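Local atomic coordinates of esterase (Pseudomonas putida, PDB entry 1ZOI), a protein that hydrolyses carboxylic esters stereoselectively, and is associated with the making of D-beta-acetylthioisobutyric acid. Residues Ser2-Thr5 / Gln11-Tyr14; Ala22-Phe27 / Leu86-Ala91; Asp56-Gly61 / Asp68-Asp73; Asp78-Val83 / Val104-Arg109. All coordinates share one frame; numbering follows the deposited sequence.

Interaction 1. Residues Ser2-Thr5 / Gln11-Tyr14; sequences SYVT and QIFY
The first two strands of the sheet form an antiparallel beta hairpin here, in which Tyr3 faces Phe13 and Val4 faces Ile12. Val4 and Ile12 are a hydrogen-bonded pair. Val4 N reaches Ile12 O at 3.0 Å, and the return bond from Ile12 N to Val4 O is 2.9 Å and almost straight. Tyr14 N also bonds Ser2 O, at 2.9 Å. A water accepts a hydrogen bond from Ser2 N, a weak one, and donates to Tyr14 O.

Tyr3 and Phe13 make a T-shaped stack. The edge of Phe13 meets the face of Tyr3, with the centroids 5.4 Å apart and the planes at 74°. The Tyr3 hydroxyl bonds the carbonyl of Arg62. On the same face of the sheet, Gln11, bent about CB-CG (chi2 -61°), brings OE1 to Thr5 OG1; the modelled 2.5 Å is too short to be taken literally.

Val4 and Ile12 share the other face. Val4 CG1 packs on Ile12 CB at 3.7 Å, both side chains pointing the same way, and helix 72-86 covers them.

Ser2 CB sits over the Tyr14 ring in a CH-pi contact, 3.8 Å from its centroid. Such an antiparallel hairpin commonly begins the sheet of alpha/beta hydrolases.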
loop_
_atom_site.group_PDB
_atom_site.type_symbol
_atom_site.label_atom_id
_atom_site.label_comp_id
_atom_site.label_asym_id
_atom_site.label_seq_id
_atom_site.Cartn_x
_atom_site.Cartn_y
_atom_site.Cartn_z
ATOM N N SER A 2 4.912 -13.225 -5.535
ATOM C CA SER A 2 5.755 -13.668 -6.682
ATOM C C SER A 2 5.310 -12.983 -7.969
ATOM O O SER A 2 4.235 -12.385 -8.026
ATOM C CB SER A 2 5.660 -15.185 -6.845
ATOM O OG SER A 2 5.989 -15.844 -5.632
ATOM N N TYR A 3 6.136 -13.090 -9.003
ATOM C CA TYR A 3 5.841 -12.470 -10.286
ATOM C C TYR A 3 6.175 -13.362 -11.473
ATOM O O TYR A 3 7.034 -14.235 -11.384
ATOM C CB TYR A 3 6.655 -11.183 -10.433
ATOM C CG TYR A 3 6.144 -10.003 -9.647
ATOM C CD1 TYR A 3 5.119 -9.203 -10.147
ATOM C CD2 TYR A 3 6.701 -9.669 -8.412
ATOM C CE1 TYR A 3 4.661 -8.094 -9.441
ATOM C CE2 TYR A 3 6.247 -8.560 -7.694
ATOM C CZ TYR A 3 5.227 -7.779 -8.221
ATOM O OH TYR A 3 4.775 -6.678 -7.533
ATOM N N VAL A 4 5.483 -13.131 -12.579
ATOM C CA VAL A 4 5.756 -13.836 -13.819
ATOM C C VAL A 4 5.778 -12.747 -14.885
ATOM O O VAL A 4 5.021 -11.782 -14.808
ATOM C CB VAL A 4 4.678 -14.897 -14.171
ATOM C CG1 VAL A 4 3.309 -14.256 -14.304
ATOM C CG2 VAL A 4 5.059 -15.600 -15.470
ATOM N N THR A 5 6.673 -12.879 -15.857
ATOM C CA THR A 5 6.755 -11.903 -16.932
ATOM C C THR A 5 5.994 -12.457 -18.126
ATOM O O THR A 5 6.237 -13.587 -18.556
ATOM C CB THR A 5 8.218 -11.640 -17.349
ATOM O OG1 THR A 5 8.950 -11.135 -16.227
ATOM C CG2 THR A 5 8.273 -10.627 -18.484
ATOM N N GLN A 11 4.671 -7.422 -15.760
ATOM C CA GLN A 11 4.943 -8.167 -14.535
ATOM C C GLN A 11 3.605 -8.430 -13.863
ATOM O O GLN A 11 2.907 -7.490 -13.472
ATOM C CB GLN A 11 5.827 -7.365 -13.578
ATOM C CG GLN A 11 7.259 -7.163 -14.044
ATOM C CD GLN A 11 7.998 -8.473 -14.228
ATOM O OE1 GLN A 11 8.189 -8.937 -15.352
ATOM N NE2 GLN A 11 8.409 -9.083 -13.121
ATOM N N ILE A 12 3.247 -9.705 -13.743
ATOM C CA ILE A 12 1.990 -10.097 -13.118
ATOM C C ILE A 12 2.282 -10.670 -11.743
ATOM O O ILE A 12 2.988 -11.671 -11.617
ATOM C CB ILE A 12 1.260 -11.180 -13.944
ATOM C CG1 ILE A 12 0.841 -10.615 -15.309
ATOM C CG2 ILE A 12 0.057 -11.717 -13.157
ATOM C CD1 ILE A 12 -0.205 -9.521 -15.251
ATOM N N PHE A 13 1.733 -10.028 -10.717
ATOM C CA PHE A 13 1.922 -10.477 -9.347
ATOM C C PHE A 13 0.924 -11.581 -9.046
ATOM O O PHE A 13 -0.202 -11.544 -9.529
ATOM C CB PHE A 13 1.672 -9.323 -8.374
ATOM C CG PHE A 13 1.659 -9.746 -6.933
ATOM C CD1 PHE A 13 2.837 -9.792 -6.201
ATOM C CD2 PHE A 13 0.474 -10.158 -6.329
ATOM C CE1 PHE A 13 2.843 -10.245 -4.886
ATOM C CE2 PHE A 13 0.464 -10.618 -5.014
ATOM C CZ PHE A 13 1.656 -10.661 -4.289
ATOM N N TYR A 14 1.329 -12.564 -8.252
ATOM C CA TYR A 14 0.401 -13.623 -7.883
ATOM C C TYR A 14 0.732 -14.225 -6.531
ATOM O O TYR A 14 1.850 -14.082 -6.024
ATOM C CB TYR A 14 0.369 -14.749 -8.928
ATOM C CG TYR A 14 1.670 -15.512 -9.065
ATOM C CD1 TYR A 14 2.640 -15.107 -9.977
ATOM C CD2 TYR A 14 1.944 -16.621 -8.259
ATOM C CE1 TYR A 14 3.850 -15.780 -10.089
ATOM C CE2 TYR A 14 3.159 -17.304 -8.360
ATOM C CZ TYR A 14 4.105 -16.872 -9.281
ATOM O OH TYR A 14 5.308 -17.528 -9.400
HETATM O O HOH W 1 2.601 -13.871 -3.458
#

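Interaction 2. Residues Ala22-Phe27 / Leu86-Ala91; sequences APVIHF and LGIQGA
Val24 and Ile88 meet at about a right angle, each offering a methyl branch to the other. Val24 CG2 lies 4.0 Å from Ile88 CG2. The other Val24 branch, CG1, is anti to N (chi1 -175°) and sits between Ala91 and Ile88, 3.7 Å from Ala91 CB. Ala91 CB also comes close to the strand backbone, 3.4 Å from Val24 O.

Ile88 has a second neighbour along the strand. Its CG1 is held between the backbone N and the carbonyl carbon (chi1 57°), and the extended chain beyond it carries CD1 to His26 CD2, 3.8 Å away. These two side chains also cross nearly perpendicularly.

The contact packs the loop between helix 72-86 and strand 92-96 against the start of strand 24-28, in the alpha/beta hydrolase sheet. Strand 92-96 runs parallel to strand 24-28 as its neighbour. Gly87, with positive phi, is the C-prime residue of a Schellman motif that ends the helix. A type II turn from Ile88 to Ala91 then leads into the strand.

No hydrogen bond joins the two segments, but Val24 and His26 both form backbone bonds with Val92. The His26 ring also stacks on that of His28.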
loop_
_atom_site.group_PDB
_atom_site.type_symbol
_atom_site.label_atom_id
_atom_site.label_comp_id
_atom_site.label_asym_id
_atom_site.label_seq_id
_atom_site.Cartn_x
_atom_site.Cartn_y
_atom_site.Cartn_z
ATOM N N ALA A 22 -1.034 -30.396 -4.128
ATOM C CA ALA A 22 -2.461 -30.418 -3.825
ATOM C C ALA A 22 -3.304 -29.904 -4.990
ATOM O O ALA A 22 -2.814 -29.152 -5.835
ATOM C CB ALA A 22 -2.733 -29.586 -2.573
ATOM N N PRO A 23 -4.583 -30.317 -5.059
ATOM C CA PRO A 23 -5.500 -29.890 -6.126
ATOM C C PRO A 23 -5.604 -28.363 -6.134
ATOM O O PRO A 23 -5.798 -27.747 -5.090
ATOM C CB PRO A 23 -6.812 -30.581 -5.755
ATOM C CG PRO A 23 -6.711 -30.750 -4.269
ATOM C CD PRO A 23 -5.282 -31.175 -4.087
ATOM N N VAL A 24 -5.500 -27.773 -7.322
ATOM C CA VAL A 24 -5.498 -26.320 -7.486
ATOM C C VAL A 24 -6.798 -25.593 -7.828
ATOM O O VAL A 24 -7.606 -26.055 -8.636
ATOM C CB VAL A 24 -4.462 -25.919 -8.572
ATOM C CG1 VAL A 24 -4.351 -24.397 -8.673
ATOM C CG2 VAL A 24 -3.112 -26.534 -8.256
ATOM N N ILE A 25 -6.981 -24.436 -7.196
ATOM C CA ILE A 25 -8.116 -23.570 -7.481
ATOM C C ILE A 25 -7.488 -22.206 -7.751
ATOM O O ILE A 25 -6.797 -21.661 -6.893
ATOM C CB ILE A 25 -9.085 -23.433 -6.301
ATOM C CG1 ILE A 25 -9.630 -24.805 -5.901
ATOM C CG2 ILE A 25 -10.253 -22.538 -6.710
ATOM C CD1 ILE A 25 -10.477 -24.766 -4.645
ATOM N N HIS A 26 -7.726 -21.680 -8.951
ATOM C CA HIS A 26 -7.188 -20.394 -9.395
ATOM C C HIS A 26 -8.321 -19.371 -9.307
ATOM O O HIS A 26 -9.359 -19.541 -9.942
ATOM C CB HIS A 26 -6.717 -20.542 -10.850
ATOM C CG HIS A 26 -5.848 -19.425 -11.345
ATOM N ND1 HIS A 26 -5.916 -18.139 -10.853
ATOM C CD2 HIS A 26 -4.926 -19.398 -12.337
ATOM C CE1 HIS A 26 -5.076 -17.367 -11.523
ATOM N NE2 HIS A 26 -4.465 -18.106 -12.429
ATOM N N PHE A 27 -8.116 -18.316 -8.519
ATOM C CA PHE A 27 -9.122 -17.271 -8.332
ATOM C C PHE A 27 -8.809 -16.011 -9.146
ATOM O O PHE A 27 -7.668 -15.543 -9.158
ATOM C CB PHE A 27 -9.212 -16.915 -6.847
ATOM C CG PHE A 27 -9.778 -18.019 -5.989
ATOM C CD1 PHE A 27 -11.147 -18.100 -5.758
ATOM C CD2 PHE A 27 -8.942 -18.965 -5.405
ATOM C CE1 PHE A 27 -11.683 -19.108 -4.952
ATOM C CE2 PHE A 27 -9.461 -19.980 -4.596
ATOM C CZ PHE A 27 -10.837 -20.053 -4.366
ATOM N N LEU A 86 3.507 -21.703 -13.305
ATOM C CA LEU A 86 3.309 -22.573 -12.148
ATOM C C LEU A 86 2.993 -24.033 -12.464
ATOM O O LEU A 86 2.977 -24.870 -11.563
ATOM C CB LEU A 86 2.193 -22.015 -11.266
ATOM C CG LEU A 86 2.457 -20.642 -10.657
ATOM C CD1 LEU A 86 1.218 -20.188 -9.896
ATOM C CD2 LEU A 86 3.675 -20.709 -9.735
ATOM N N GLY A 87 2.737 -24.335 -13.733
ATOM C CA GLY A 87 2.416 -25.701 -14.109
ATOM C C GLY A 87 1.106 -26.166 -13.498
ATOM O O GLY A 87 0.964 -27.330 -13.120
ATOM N N ILE A 88 0.136 -25.259 -13.410
ATOM C CA ILE A 88 -1.158 -25.593 -12.825
ATOM C C ILE A 88 -2.267 -25.820 -13.851
ATOM O O ILE A 88 -3.403 -25.387 -13.667
ATOM C CB ILE A 88 -1.618 -24.508 -11.834
ATOM C CG1 ILE A 88 -1.688 -23.150 -12.539
ATOM C CG2 ILE A 88 -0.668 -24.456 -10.655
ATOM C CD1 ILE A 88 -2.278 -22.059 -11.675
ATOM N N GLN A 89 -1.931 -26.501 -14.938
ATOM C CA GLN A 89 -2.922 -26.803 -15.955
ATOM C C GLN A 89 -3.953 -27.761 -15.353
ATOM O O GLN A 89 -3.633 -28.550 -14.462
ATOM C CB GLN A 89 -2.260 -27.464 -17.168
ATOM C CG GLN A 89 -1.336 -26.558 -17.964
ATOM C CD GLN A 89 0.054 -26.412 -17.358
ATOM O OE1 GLN A 89 0.384 -27.040 -16.351
ATOM N NE2 GLN A 89 0.881 -25.580 -17.982
ATOM N N GLY A 90 -5.192 -27.681 -15.827
ATOM C CA GLY A 90 -6.228 -28.570 -15.332
ATOM C C GLY A 90 -6.824 -28.198 -13.989
ATOM O O GLY A 90 -7.515 -29.002 -13.366
ATOM N N ALA A 91 -6.569 -26.979 -13.538
ATOM C CA ALA A 91 -7.097 -26.524 -12.260
ATOM C C ALA A 91 -8.536 -26.049 -12.391
ATOM O O ALA A 91 -9.071 -25.923 -13.496
ATOM C CB ALA A 91 -6.234 -25.386 -11.719
#

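Interaction 3. Residues Asp56-Gly61 / Asp68-Asp73; sequences DRRGHG and DGHDMD
A buried arginine donates to a main-chain carbonyl here: Arg58 NH1 bonds Asp68 O at 3.1 Å. The acceptor lies at the edge of the guanidinium, close to its plane. The bond is bent, with an N-H...O angle of 142°, and the donor is tilted from the carbonyl plane.

The arginine is gripped from several directions. Its NE makes a salt bridge with Asp78 and its NH2 one with Asp8. Three acceptors therefore fix the rotation of the group, and the two carboxylates would be expected to stabilise its positive charge. A bend at CG-CD (chi3 58°) turns the guanidinium toward Asp68. The aliphatic part of the chain runs alongside Gly69 and His70: Arg58 CD is 3.4 Å from Gly69 O and 3.7 Å from His70 ND1. The His70 ring stands at 80° to the guanidinium, and its NE2 bonds the carbonyl of Val66.

Within 56-61, a type II turn runs from Arg57 to His60, closed by His60 N bonding Arg57 O. His60 ND1 also bonds Arg58 O at 2.9 Å, in the imidazole plane but from above the carbonyl plane.

The contact closes the loop between strand 51-55 and helix 72-86 on itself, just ahead of the helix, where Asp71 is the N-cap. Such strand-to-helix loops build the alpha/beta hydrolase fold. Ile12 of strand 11-17 touches Arg58, while Met72 packs on helix 98-109.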
loop_
_atom_site.group_PDB
_atom_site.type_symbol
_atom_site.label_atom_id
_atom_site.label_comp_id
_atom_site.label_asym_id
_atom_site.label_seq_id
_atom_site.Cartn_x
_atom_site.Cartn_y
_atom_site.Cartn_z
ATOM N N ASP A 56 -2.936 -10.735 -9.663
ATOM C CA ASP A 56 -3.439 -9.382 -9.865
ATOM C C ASP A 56 -3.484 -9.119 -11.372
ATOM O O ASP A 56 -2.483 -9.292 -12.066
ATOM C CB ASP A 56 -2.503 -8.339 -9.239
ATOM C CG ASP A 56 -2.475 -8.377 -7.720
ATOM O OD1 ASP A 56 -3.308 -9.067 -7.085
ATOM O OD2 ASP A 56 -1.606 -7.680 -7.157
ATOM N N ARG A 57 -4.639 -8.695 -11.874
ATOM C CA ARG A 57 -4.800 -8.376 -13.293
ATOM C C ARG A 57 -3.799 -7.276 -13.670
ATOM O O ARG A 57 -3.393 -6.482 -12.822
ATOM C CB ARG A 57 -6.239 -7.898 -13.536
ATOM C CG ARG A 57 -6.624 -7.570 -14.983
ATOM C CD ARG A 57 -8.152 -7.626 -15.138
ATOM N NE ARG A 57 -8.640 -8.942 -14.733
ATOM C CZ ARG A 57 -9.479 -9.165 -13.724
ATOM N NH1 ARG A 57 -9.957 -8.155 -13.006
ATOM N NH2 ARG A 57 -9.801 -10.410 -13.396
ATOM N N ARG A 58 -3.400 -7.222 -14.939
ATOM C CA ARG A 58 -2.448 -6.199 -15.356
ATOM C C ARG A 58 -2.946 -4.808 -14.969
ATOM O O ARG A 58 -4.127 -4.490 -15.133
ATOM C CB ARG A 58 -2.197 -6.266 -16.871
ATOM C CG ARG A 58 -3.395 -5.976 -17.757
ATOM C CD ARG A 58 -2.931 -5.728 -19.188
ATOM N NE ARG A 58 -2.187 -6.869 -19.714
ATOM C CZ ARG A 58 -1.304 -6.806 -20.708
ATOM N NH1 ARG A 58 -1.031 -5.649 -21.306
ATOM N NH2 ARG A 58 -0.690 -7.913 -21.110
ATOM N N GLY A 59 -2.044 -3.989 -14.434
ATOM C CA GLY A 59 -2.419 -2.643 -14.036
ATOM C C GLY A 59 -3.249 -2.595 -12.768
ATOM O O GLY A 59 -3.770 -1.539 -12.405
ATOM N N HIS A 60 -3.389 -3.740 -12.106
ATOM C CA HIS A 60 -4.148 -3.827 -10.861
ATOM C C HIS A 60 -3.237 -4.264 -9.726
ATOM O O HIS A 60 -2.262 -4.982 -9.945
ATOM C CB HIS A 60 -5.279 -4.858 -10.968
ATOM C CG HIS A 60 -6.406 -4.441 -11.863
ATOM N ND1 HIS A 60 -6.255 -4.271 -13.222
ATOM C CD2 HIS A 60 -7.714 -4.202 -11.596
ATOM C CE1 HIS A 60 -7.422 -3.947 -13.754
ATOM N NE2 HIS A 60 -8.322 -3.899 -12.789
ATOM N N GLY A 61 -3.575 -3.841 -8.512
ATOM C CA GLY A 61 -2.814 -4.233 -7.343
ATOM C C GLY A 61 -1.317 -4.042 -7.440
ATOM O O GLY A 61 -0.836 -2.908 -7.519
ATOM N N ASP A 68 -1.236 -0.066 -21.877
ATOM C CA ASP A 68 -2.125 -0.632 -22.880
ATOM C C ASP A 68 -2.449 -2.110 -22.697
ATOM O O ASP A 68 -2.052 -2.738 -21.711
ATOM C CB ASP A 68 -1.551 -0.389 -24.281
ATOM C CG ASP A 68 -0.168 -0.985 -24.465
ATOM O OD1 ASP A 68 0.348 -1.633 -23.530
ATOM O OD2 ASP A 68 0.411 -0.804 -25.559
ATOM N N GLY A 69 -3.196 -2.654 -23.654
ATOM C CA GLY A 69 -3.577 -4.053 -23.599
ATOM C C GLY A 69 -4.642 -4.337 -22.558
ATOM O O GLY A 69 -4.760 -5.458 -22.072
ATOM N N HIS A 70 -5.425 -3.325 -22.209
ATOM C CA HIS A 70 -6.466 -3.522 -21.212
ATOM C C HIS A 70 -7.763 -3.999 -21.835
ATOM O O HIS A 70 -8.729 -3.247 -21.978
ATOM C CB HIS A 70 -6.650 -2.240 -20.409
ATOM C CG HIS A 70 -5.436 -1.880 -19.617
ATOM N ND1 HIS A 70 -4.968 -2.669 -18.589
ATOM C CD2 HIS A 70 -4.532 -0.884 -19.770
ATOM C CE1 HIS A 70 -3.824 -2.178 -18.146
ATOM N NE2 HIS A 70 -3.536 -1.097 -18.848
ATOM N N ASP A 71 -7.753 -5.272 -22.215
ATOM C CA ASP A 71 -8.894 -5.927 -22.830
ATOM C C ASP A 71 -8.901 -7.389 -22.419
ATOM O O ASP A 71 -7.909 -7.910 -21.910
ATOM C CB ASP A 71 -8.851 -5.793 -24.360
ATOM C CG ASP A 71 -7.546 -6.275 -24.961
ATOM O OD1 ASP A 71 -7.180 -7.448 -24.752
ATOM O OD2 ASP A 71 -6.886 -5.471 -25.653
ATOM N N MET A 72 -10.028 -8.051 -22.644
ATOM C CA MET A 72 -10.186 -9.439 -22.256
ATOM C C MET A 72 -9.169 -10.416 -22.858
ATOM O O MET A 72 -8.735 -11.343 -22.175
ATOM C CB MET A 72 -11.617 -9.889 -22.571
ATOM C CG MET A 72 -12.209 -10.877 -21.573
ATOM S SD MET A 72 -12.409 -10.231 -19.875
ATOM C CE MET A 72 -10.915 -10.761 -19.178
ATOM N N ASP A 73 -8.783 -10.222 -24.118
ATOM C CA ASP A 73 -7.810 -11.124 -24.736
ATOM C C ASP A 73 -6.474 -11.090 -23.996
ATOM O O ASP A 73 -5.862 -12.131 -23.753
ATOM C CB ASP A 73 -7.582 -10.769 -26.211
ATOM C CG ASP A 73 -8.759 -11.133 -27.092
ATOM O OD1 ASP A 73 -9.543 -12.026 -26.709
ATOM O OD2 ASP A 73 -8.892 -10.536 -28.185
#

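Interaction 4. Residues Asp78-Val83 / Val104-Arg109; sequences DVAAVV and VRYMAR
Apolar packing on one aromatic ring joins Val79, Ala80 and Val83 to Tyr106. The first kind of contact is CH-pi. Val79 CG1 sits over the centre of the Tyr106 ring, 3.6 Å from the centroid and 14° off the ring normal. A chi1 of 174° swings CG1 away from its own N and over the ring.

The other contacts are van der Waals. Ala80 CB lies in the plane of the Tyr106 ring, at its edge, 3.9 Å from CE1. Further along the helix, Val83 receives the far end of the tyrosine, with Val83 CG2 3.5 Å from Tyr106 OH and 4.0 Å from Tyr106 CZ.

No hydrogen bond crosses between the segments. The polar end of the ring is satisfied by Asp113, which is hydrogen-bonded to Tyr106 OH. This bond probably offsets the cost of burying the hydroxyl beside the Val83 methyls.

The tyrosine ring fits between the two helices, whose short axes pass 10.3 Å apart at 74°. In the alpha/beta hydrolase fold they are neighbours on one side of the sheet. Val79 touches His28 and Val82 touches His26 of strand 24-28. Helix 98-109 has helix 209-214 beside it, where Val104 packs on Leu212.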
loop_
_atom_site.group_PDB
_atom_site.type_symbol
_atom_site.label_atom_id
_atom_site.label_comp_id
_atom_site.label_asym_id
_atom_site.label_seq_id
_atom_site.Cartn_x
_atom_site.Cartn_y
_atom_site.Cartn_z
ATOM N N ASP A 78 -2.615 -13.237 -20.054
ATOM C CA ASP A 78 -1.854 -13.080 -18.823
ATOM C C ASP A 78 -2.135 -14.284 -17.923
ATOM O O ASP A 78 -1.246 -14.773 -17.232
ATOM C CB ASP A 78 -2.225 -11.777 -18.109
ATOM C CG ASP A 78 -1.775 -10.541 -18.877
ATOM O OD1 ASP A 78 -0.898 -10.665 -19.761
ATOM O OD2 ASP A 78 -2.293 -9.442 -18.589
ATOM N N VAL A 79 -3.376 -14.764 -17.938
ATOM C CA VAL A 79 -3.733 -15.930 -17.136
ATOM C C VAL A 79 -2.880 -17.098 -17.632
ATOM O O VAL A 79 -2.316 -17.858 -16.843
ATOM C CB VAL A 79 -5.228 -16.298 -17.295
ATOM C CG1 VAL A 79 -5.523 -17.608 -16.567
ATOM C CG2 VAL A 79 -6.105 -15.189 -16.724
ATOM N N ALA A 80 -2.781 -17.225 -18.950
ATOM C CA ALA A 80 -1.994 -18.293 -19.550
ATOM C C ALA A 80 -0.549 -18.260 -19.067
ATOM O O ALA A 80 0.045 -19.303 -18.811
ATOM C CB ALA A 80 -2.044 -18.188 -21.078
ATOM N N ALA A 81 0.019 -17.063 -18.932
ATOM C CA ALA A 81 1.400 -16.947 -18.471
ATOM C C ALA A 81 1.542 -17.448 -17.032
ATOM O O ALA A 81 2.524 -18.114 -16.678
ATOM C CB ALA A 81 1.869 -15.495 -18.577
ATOM N N VAL A 82 0.553 -17.132 -16.200
ATOM C CA VAL A 82 0.573 -17.561 -14.810
ATOM C C VAL A 82 0.477 -19.082 -14.733
ATOM O O VAL A 82 1.260 -19.733 -14.036
ATOM C CB VAL A 82 -0.597 -16.925 -14.014
ATOM C CG1 VAL A 82 -0.679 -17.536 -12.620
ATOM C CG2 VAL A 82 -0.380 -15.418 -13.901
ATOM N N VAL A 83 -0.477 -19.643 -15.463
ATOM C CA VAL A 83 -0.679 -21.087 -15.479
ATOM C C VAL A 83 0.566 -21.852 -15.938
ATOM O O VAL A 83 0.953 -22.842 -15.316
ATOM C CB VAL A 83 -1.869 -21.465 -16.388
ATOM C CG1 VAL A 83 -1.969 -22.977 -16.517
ATOM C CG2 VAL A 83 -3.158 -20.905 -15.812
ATOM N N VAL A 104 -13.843 -17.082 -18.503
ATOM C CA VAL A 104 -14.491 -17.553 -19.723
ATOM C C VAL A 104 -13.646 -17.294 -20.973
ATOM O O VAL A 104 -13.543 -18.158 -21.844
ATOM C CB VAL A 104 -15.888 -16.900 -19.876
ATOM C CG1 VAL A 104 -16.484 -17.218 -21.226
ATOM C CG2 VAL A 104 -16.811 -17.414 -18.777
ATOM N N ARG A 105 -13.036 -16.116 -21.068
ATOM C CA ARG A 105 -12.208 -15.810 -22.233
ATOM C C ARG A 105 -10.961 -16.696 -22.218
ATOM O O ARG A 105 -10.489 -17.136 -23.265
ATOM C CB ARG A 105 -11.827 -14.320 -22.246
ATOM C CG ARG A 105 -10.954 -13.865 -23.431
ATOM C CD ARG A 105 -11.530 -14.259 -24.794
ATOM N NE ARG A 105 -12.903 -13.808 -25.008
ATOM C CZ ARG A 105 -13.257 -12.613 -25.474
ATOM N NH1 ARG A 105 -12.339 -11.705 -25.792
ATOM N NH2 ARG A 105 -14.544 -12.323 -25.623
ATOM N N TYR A 106 -10.437 -16.974 -21.028
ATOM C CA TYR A 106 -9.261 -17.829 -20.909
ATOM C C TYR A 106 -9.552 -19.236 -21.416
ATOM O O TYR A 106 -8.785 -19.798 -22.201
ATOM C CB TYR A 106 -8.802 -17.929 -19.454
ATOM C CG TYR A 106 -7.686 -18.931 -19.266
ATOM C CD1 TYR A 106 -6.424 -18.704 -19.815
ATOM C CD2 TYR A 106 -7.900 -20.121 -18.573
ATOM C CE1 TYR A 106 -5.404 -19.637 -19.682
ATOM C CE2 TYR A 106 -6.884 -21.067 -18.431
ATOM C CZ TYR A 106 -5.638 -20.818 -18.989
ATOM O OH TYR A 106 -4.621 -21.736 -18.855
ATOM N N MET A 107 -10.657 -19.802 -20.945
ATOM C CA MET A 107 -11.060 -21.153 -21.324
ATOM C C MET A 107 -11.371 -21.257 -22.804
ATOM O O MET A 107 -11.373 -22.354 -23.372
ATOM C CB MET A 107 -12.283 -21.582 -20.515
ATOM C CG MET A 107 -12.035 -21.610 -19.013
ATOM S SD MET A 107 -13.481 -22.044 -18.048
ATOM C CE MET A 107 -14.531 -20.663 -18.360
ATOM N N ALA A 108 -11.635 -20.111 -23.423
ATOM C CA ALA A 108 -11.953 -20.069 -24.839
ATOM C C ALA A 108 -10.717 -19.936 -25.735
ATOM O O ALA A 108 -10.572 -20.691 -26.694
ATOM C CB ALA A 108 -12.931 -18.930 -25.112
ATOM N N ARG A 109 -9.817 -18.996 -25.452
ATOM C CA ARG A 109 -8.648 -18.887 -26.323
ATOM C C ARG A 109 -7.451 -19.740 -25.917
ATOM O O ARG A 109 -6.447 -19.783 -26.627
ATOM C CB ARG A 109 -8.227 -17.420 -26.539
ATOM C CG ARG A 109 -7.980 -16.569 -25.320
ATOM C CD ARG A 109 -7.850 -15.091 -25.735
ATOM N NE ARG A 109 -6.528 -14.729 -26.255
ATOM C CZ ARG A 109 -6.315 -14.055 -27.384
ATOM N NH1 ARG A 109 -7.335 -13.666 -28.139
ATOM N NH2 ARG A 109 -5.077 -13.742 -27.750
#

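Interactions 2, 3 and 4 are buried, while interaction 1 is only partly so, at one outer edge of the sheet. Helix 72-86 relates all four. Interaction 3 lies just ahead of it, interaction 4 uses its middle, and interaction 2 follows its end, where Ile88 N probably bonds Val83 O. Val82 of the same helix packs on Val4 and Ile12 of interaction 1. The chemistry follows position. The hairpin has strand hydrogen bonds and aromatic contacts, whereas 22-27/86-91 and 78-83/104-109 are joined by apolar packing. Interaction 3 is polar and is linked to interaction 4 by salt bridges, among them Asp73 to Arg105.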